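Local coordinates for tubulin-like protein CetZ1 (Haloferax volcanii, PDB 4B46), which binds GTP, with GTPase activity, and controls archaeal cell shape, being essential for the development of the rod-shaped cells needed for efficient swimming, at residues A[93-98]-A[125-130]; A[175-178]-A[184-187]. All coordinates share one frame; numbering follows the deposited sequence.

Interaction 1. Residues A[93-98]-A[125-130]; sequences IPVHEV and RIYTEP
With chi1 at 177°, Val95 holds CG1 anti to the backbone N, where it meets both Tyr127 and Glu129, and CG2 beside that N, against the hydroxyl end of Tyr127. Glu129 is bent at chi2 (89°), which brings its carboxylate over Val95 CG1. The valine and tyrosine side chains cross at about a right angle. Val95 CG1 lies 3.9 Å from Tyr127 CD1 and 4.3 Å from the ring centroid, an off-centre CH-pi contact 29° from the ring normal, while Val95 CG2 is 4.0 Å from Tyr127 OH. That hydroxyl is hydrogen-bonded to Gln87 of helix 83-90, and the ring also stacks with Phe101, so the surface offered to Val95 is held by several neighbours. Val95 CG1 then serves a second partner, at 3.7 Å from Glu129 OE1, a methyl against a carboxylate oxygen. No direct hydrogen bond spans the two segments; polar contact runs through one water placed to donate to Val98 O and Glu129 OE2, each at 2.7 Å. More acceptors lie within its reach than it has protons, so the two bonds need not both be made at once. Glu129 CG adds a contact of 3.8 Å with Val98 O. The short 3-10 turn 95-97 keeps Val95 and Val98 close, through the bond from Val98 N to Val95 O (3.1 Å). Phe101 touches both Val95 and Glu129 and ties the pair to the sheet. Two helix-to-strand connections of the Rossmann-like GTPase domain thus pack together, from helix 83-90 into strand 100-106 and from helix 111-126 into strand 131-137, at one end of the parallel part of its sheet.

Interaction 2. Residues A[175-178]-A[184-187]; sequences TGES and DEIN. With GDP (guanosine-5'-diphosphate), chain B.
Two carboxylates meet with nothing but acceptors in contact: Glu177 OE1 stands 2.8 Å from Glu185 OE1 and 2.9 Å from Glu185 OE2. The side chains come from opposite directions, with their carboxylate planes 29° apart, and a single oxygen of Glu177 lies close to both oxygens of Glu185. Such closeness would be expected to raise the proton affinity of the pair, and one of the two may be protonated in the crystal. Glu185 reaches out straight beyond CG (chi2 173°), whereas Glu177 bends at chi2 to meet it; the side chain of Glu185 also touches Lys174. Between them the chain enters helix 179-198, with Ser178 as N-cap, its OG accepting from Gly181 N. This helix follows the Rossmann-like GTPase core as in tubulin and FtsZ, and presents Asn187 to guanine two residues after Glu185. Asn187 OD1 accepts from GDP N1 at 2.7 Å (161°) and more weakly from N2 at 3.2 Å, while Asn187 ND2 donates to GDP O6 at 3.1 Å, reading the base's Watson-Crick edge. Ile186 CG2 lies against GDP N2 at 3.6 Å.

The two contacts lie on opposite sides of the chain's centre, with centres 35 Å apart and nearest atoms about 20 Å apart, and they share no helix or strand. Interaction 1 is partly buried: it joins two connections leading into neighbouring strands of the GTPase sheet, and combines apolar contact with a bridging water, away from the nucleotide. Interaction 2 lies at the surface, between a loop and the helix it leads into, and covers less than half as much area; its direct contact is between like charges. Yet its helix also faces the nucleotide, and there the buried asparagine supplies directional hydrogen bonds to the base.

Interaction 1. Residues A[93-98]-A[125-130]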
loop_
_atom_site.group_PDB
_atom_site.type_symbol
_atom_site.label_atom_id
_atom_site.label_comp_id
_atom_site.label_asym_id
_atom_site.label_seq_id
_atom_site.Cartn_x
_atom_site.Cartn_y
_atom_site.Cartn_z
ATOM N N ILE A 93 -19.877 -4.738 4.711
ATOM C CA ILE A 93 -18.935 -3.856 5.397
ATOM C C ILE A 93 -19.629 -2.636 5.996
ATOM O O ILE A 93 -20.386 -1.958 5.309
ATOM C CB ILE A 93 -17.868 -3.351 4.407
ATOM C CG1 ILE A 93 -16.943 -4.495 3.997
ATOM C CG2 ILE A 93 -17.083 -2.178 4.989
ATOM C CD1 ILE A 93 -15.933 -4.104 2.939
ATOM N N PRO A 94 -19.360 -2.340 7.278
ATOM C CA PRO A 94 -19.889 -1.114 7.881
ATOM C C PRO A 94 -19.101 0.095 7.367
ATOM O O PRO A 94 -18.175 0.580 8.030
ATOM C CB PRO A 94 -19.637 -1.327 9.372
ATOM C CG PRO A 94 -18.407 -2.194 9.413
ATOM C CD PRO A 94 -18.471 -3.077 8.195
ATOM N N VAL A 95 -19.466 0.565 6.180
ATOM C CA VAL A 95 -18.720 1.616 5.498
ATOM C C VAL A 95 -18.723 2.943 6.263
ATOM O O VAL A 95 -17.738 3.674 6.227
ATOM C CB VAL A 95 -19.211 1.803 4.042
ATOM C CG1 VAL A 95 -18.481 2.954 3.359
ATOM C CG2 VAL A 95 -19.014 0.509 3.252
ATOM N N HIS A 96 -19.809 3.243 6.977
ATOM C CA HIS A 96 -19.862 4.457 7.787
ATOM C C HIS A 96 -18.778 4.479 8.866
ATOM O O HIS A 96 -18.485 5.530 9.436
ATOM C CB HIS A 96 -21.240 4.640 8.435
ATOM C CG HIS A 96 -22.340 4.915 7.458
ATOM N ND1 HIS A 96 -22.312 5.980 6.585
ATOM C CD2 HIS A 96 -23.500 4.263 7.217
ATOM C CE1 HIS A 96 -23.404 5.968 5.841
ATOM N NE2 HIS A 96 -24.143 4.937 6.207
ATOM N N GLU A 97 -18.178 3.325 9.144
ATOM C CA GLU A 97 -17.174 3.245 10.203
ATOM C C GLU A 97 -15.744 3.238 9.676
ATOM O O GLU A 97 -14.812 2.993 10.439
ATOM C CB GLU A 97 -17.412 2.017 11.088
ATOM C CG GLU A 97 -18.712 2.073 11.898
ATOM C CD GLU A 97 -19.085 0.727 12.504
ATOM O OE1 GLU A 97 -18.200 -0.151 12.619
ATOM O OE2 GLU A 97 -20.268 0.545 12.860
ATOM N N VAL A 98 -15.561 3.504 8.386
ATOM C CA VAL A 98 -14.206 3.565 7.840
ATOM C C VAL A 98 -13.833 4.962 7.353
ATOM O O VAL A 98 -14.689 5.732 6.910
ATOM C CB VAL A 98 -13.960 2.524 6.702
ATOM C CG1 VAL A 98 -14.531 1.169 7.087
ATOM C CG2 VAL A 98 -14.556 2.996 5.388
ATOM N N ARG A 125 -17.329 5.825 -7.382
ATOM C CA ARG A 125 -18.600 6.155 -8.003
ATOM C C ARG A 125 -19.766 6.080 -7.014
ATOM O O ARG A 125 -20.750 6.811 -7.142
ATOM C CB ARG A 125 -18.848 5.196 -9.165
ATOM C CG ARG A 125 -19.343 5.848 -10.420
ATOM C CD ARG A 125 -19.100 4.946 -11.626
ATOM N NE ARG A 125 -19.754 5.470 -12.817
ATOM C CZ ARG A 125 -20.864 4.966 -13.335
ATOM N NH1 ARG A 125 -21.434 3.905 -12.779
ATOM N NH2 ARG A 125 -21.393 5.515 -14.418
ATOM N N ILE A 126 -19.669 5.187 -6.035
ATOM C CA ILE A 126 -20.792 4.985 -5.123
ATOM C C ILE A 126 -20.533 5.457 -3.690
ATOM O O ILE A 126 -21.483 5.718 -2.951
ATOM C CB ILE A 126 -21.301 3.512 -5.126
ATOM C CG1 ILE A 126 -20.457 2.644 -4.196
ATOM C CG2 ILE A 126 -21.312 2.938 -6.555
ATOM C CD1 ILE A 126 -20.830 1.178 -4.244
ATOM N N TYR A 127 -19.261 5.566 -3.299
ATOM C CA TYR A 127 -18.917 6.040 -1.959
ATOM C C TYR A 127 -18.205 7.387 -2.017
ATOM O O TYR A 127 -17.618 7.740 -3.036
ATOM C CB TYR A 127 -18.027 5.033 -1.218
ATOM C CG TYR A 127 -18.668 3.684 -1.003
ATOM C CD1 TYR A 127 -19.807 3.548 -0.214
ATOM C CD2 TYR A 127 -18.131 2.542 -1.584
ATOM C CE1 TYR A 127 -20.400 2.310 -0.019
ATOM C CE2 TYR A 127 -18.710 1.302 -1.394
ATOM C CZ TYR A 127 -19.839 1.189 -0.611
ATOM O OH TYR A 127 -20.408 -0.045 -0.426
ATOM N N THR A 128 -18.255 8.129 -0.916
ATOM C CA THR A 128 -17.625 9.443 -0.856
ATOM C C THR A 128 -16.350 9.474 -0.012
ATOM O O THR A 128 -15.660 10.487 0.016
ATOM C CB THR A 128 -18.606 10.522 -0.347
ATOM O OG1 THR A 128 -19.204 10.084 0.878
ATOM C CG2 THR A 128 -19.706 10.765 -1.369
ATOM N N GLU A 129 -16.040 8.384 0.682
ATOM C CA GLU A 129 -14.768 8.298 1.405
ATOM C C GLU A 129 -13.612 8.190 0.401
ATOM O O GLU A 129 -13.818 7.740 -0.722
ATOM C CB GLU A 129 -14.744 7.078 2.336
ATOM C CG GLU A 129 -15.681 7.164 3.538
ATOM C CD GLU A 129 -17.066 6.634 3.241
ATOM O OE1 GLU A 129 -17.314 6.236 2.081
ATOM O OE2 GLU A 129 -17.899 6.606 4.175
ATOM N N PRO A 130 -12.396 8.602 0.801
ATOM C CA PRO A 130 -11.245 8.437 -0.108
ATOM C C PRO A 130 -11.013 6.975 -0.486
ATOM O O PRO A 130 -11.237 6.087 0.338
ATOM C CB PRO A 130 -10.059 8.941 0.727
ATOM C CG PRO A 130 -10.664 9.860 1.751
ATOM C CD PRO A 130 -12.021 9.266 2.063
HETATM O O HOH W 1 -17.141 6.938 6.732
#

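Interaction 2. Residues A[175-178]-A[184-187]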
loop_
_atom_site.group_PDB
_atom_site.type_symbol
_atom_site.label_atom_id
_atom_site.label_comp_id
_atom_site.label_asym_id
_atom_site.label_seq_id
_atom_site.Cartn_x
_atom_site.Cartn_y
_atom_site.Cartn_z
ATOM N N THR A 175 17.401 -12.642 -2.890
ATOM C CA THR A 175 18.114 -13.429 -3.897
ATOM C C THR A 175 18.237 -14.931 -3.638
ATOM O O THR A 175 17.805 -15.742 -4.460
ATOM C CB THR A 175 19.503 -12.832 -4.198
ATOM O OG1 THR A 175 19.340 -11.587 -4.888
ATOM C CG2 THR A 175 20.327 -13.783 -5.065
ATOM N N GLY A 176 18.817 -15.306 -2.503
ATOM C CA GLY A 176 19.125 -16.704 -2.245
ATOM C C GLY A 176 17.907 -17.582 -2.021
ATOM O O GLY A 176 18.018 -18.798 -1.864
ATOM N N GLU A 177 16.734 -16.960 -2.031
ATOM C CA GLU A 177 15.518 -17.628 -1.597
ATOM C C GLU A 177 14.610 -18.087 -2.716
ATOM O O GLU A 177 14.712 -17.631 -3.851
ATOM C CB GLU A 177 14.730 -16.708 -0.677
ATOM C CG GLU A 177 15.413 -16.448 0.633
ATOM C CD GLU A 177 14.420 -16.337 1.751
ATOM O OE1 GLU A 177 13.693 -15.323 1.784
ATOM O OE2 GLU A 177 14.350 -17.273 2.577
ATOM N N SER A 178 13.707 -18.994 -2.369
ATOM C CA SER A 178 12.663 -19.421 -3.274
ATOM C C SER A 178 11.744 -18.235 -3.553
ATOM O O SER A 178 11.753 -17.240 -2.818
ATOM C CB SER A 178 11.862 -20.554 -2.646
ATOM O OG SER A 178 11.001 -20.057 -1.632
ATOM N N ASP A 184 6.987 -14.139 1.255
ATOM C CA ASP A 184 6.643 -14.133 2.680
ATOM C C ASP A 184 7.386 -13.034 3.430
ATOM O O ASP A 184 6.813 -12.355 4.281
ATOM C CB ASP A 184 6.956 -15.481 3.336
ATOM C CG ASP A 184 5.990 -16.572 2.924
ATOM O OD1 ASP A 184 4.945 -16.246 2.319
ATOM O OD2 ASP A 184 6.286 -17.758 3.200
ATOM N N GLU A 185 8.666 -12.864 3.122
ATOM C CA GLU A 185 9.448 -11.832 3.786
ATOM C C GLU A 185 9.083 -10.466 3.250
ATOM O O GLU A 185 8.956 -9.516 4.019
ATOM C CB GLU A 185 10.951 -12.114 3.666
ATOM C CG GLU A 185 11.330 -13.418 4.340
ATOM C CD GLU A 185 12.774 -13.820 4.107
ATOM O OE1 GLU A 185 13.515 -13.067 3.437
ATOM O OE2 GLU A 185 13.165 -14.900 4.595
ATOM N N ILE A 186 8.877 -10.368 1.939
ATOM C CA ILE A 186 8.438 -9.098 1.355
ATOM C C ILE A 186 7.093 -8.638 1.924
ATOM O O ILE A 186 6.920 -7.460 2.268
ATOM C CB ILE A 186 8.371 -9.161 -0.177
ATOM C CG1 ILE A 186 9.786 -9.258 -0.762
ATOM C CG2 ILE A 186 7.645 -7.934 -0.734
ATOM C CD1 ILE A 186 9.832 -9.655 -2.240
ATOM N N ASN A 187 6.152 -9.567 2.052
ATOM C CA ASN A 187 4.844 -9.216 2.607
ATOM C C ASN A 187 4.925 -8.718 4.053
ATOM O O ASN A 187 4.141 -7.867 4.451
ATOM C CB ASN A 187 3.854 -10.384 2.492
ATOM C CG ASN A 187 3.527 -10.730 1.048
ATOM O OD1 ASN A 187 3.839 -9.970 0.133
ATOM N ND2 ASN A 187 2.878 -11.875 0.840
HETATM P PB GDP B . -3.104 -12.232 -10.253
HETATM O O1B GDP B . -3.444 -12.653 -11.654
HETATM O O2B GDP B . -3.754 -13.115 -9.212
HETATM O O3B GDP B . -3.512 -10.791 -10.087
HETATM O O3A GDP B . -1.514 -12.382 -10.178
HETATM P PA GDP B . -0.680 -12.487 -8.818
HETATM O O1A GDP B . -1.264 -11.641 -7.737
HETATM O O2A GDP B . -0.532 -13.930 -8.422
HETATM O "O5'" GDP B . 0.750 -11.924 -9.313
HETATM C "C5'" GDP B . 0.804 -10.574 -9.778
HETATM C "C4'" GDP B . 2.144 -9.968 -9.407
HETATM O "O4'" GDP B . 2.228 -9.807 -8.001
HETATM C "C3'" GDP B . 3.299 -10.899 -9.721
HETATM O "O3'" GDP B . 3.723 -10.637 -11.052
HETATM C "C2'" GDP B . 4.360 -10.546 -8.690
HETATM O "O2'" GDP B . 5.082 -9.380 -9.093
HETATM C "C1'" GDP B . 3.564 -10.067 -7.515
HETATM N N9 GDP B . 3.317 -11.030 -6.433
HETATM C C8 GDP B . 2.744 -12.247 -6.530
HETATM N N7 GDP B . 2.603 -12.801 -5.296
HETATM C C5 GDP B . 3.063 -11.899 -4.393
HETATM C C6 GDP B . 3.191 -11.814 -2.923
HETATM O O6 GDP B . 2.826 -12.758 -2.174
HETATM N N1 GDP B . 3.724 -10.694 -2.417
HETATM C C2 GDP B . 4.135 -9.662 -3.176
HETATM N N2 GDP B . 4.674 -8.579 -2.568
HETATM N N3 GDP B . 4.040 -9.663 -4.524
HETATM C C4 GDP B . 3.519 -10.734 -5.159
#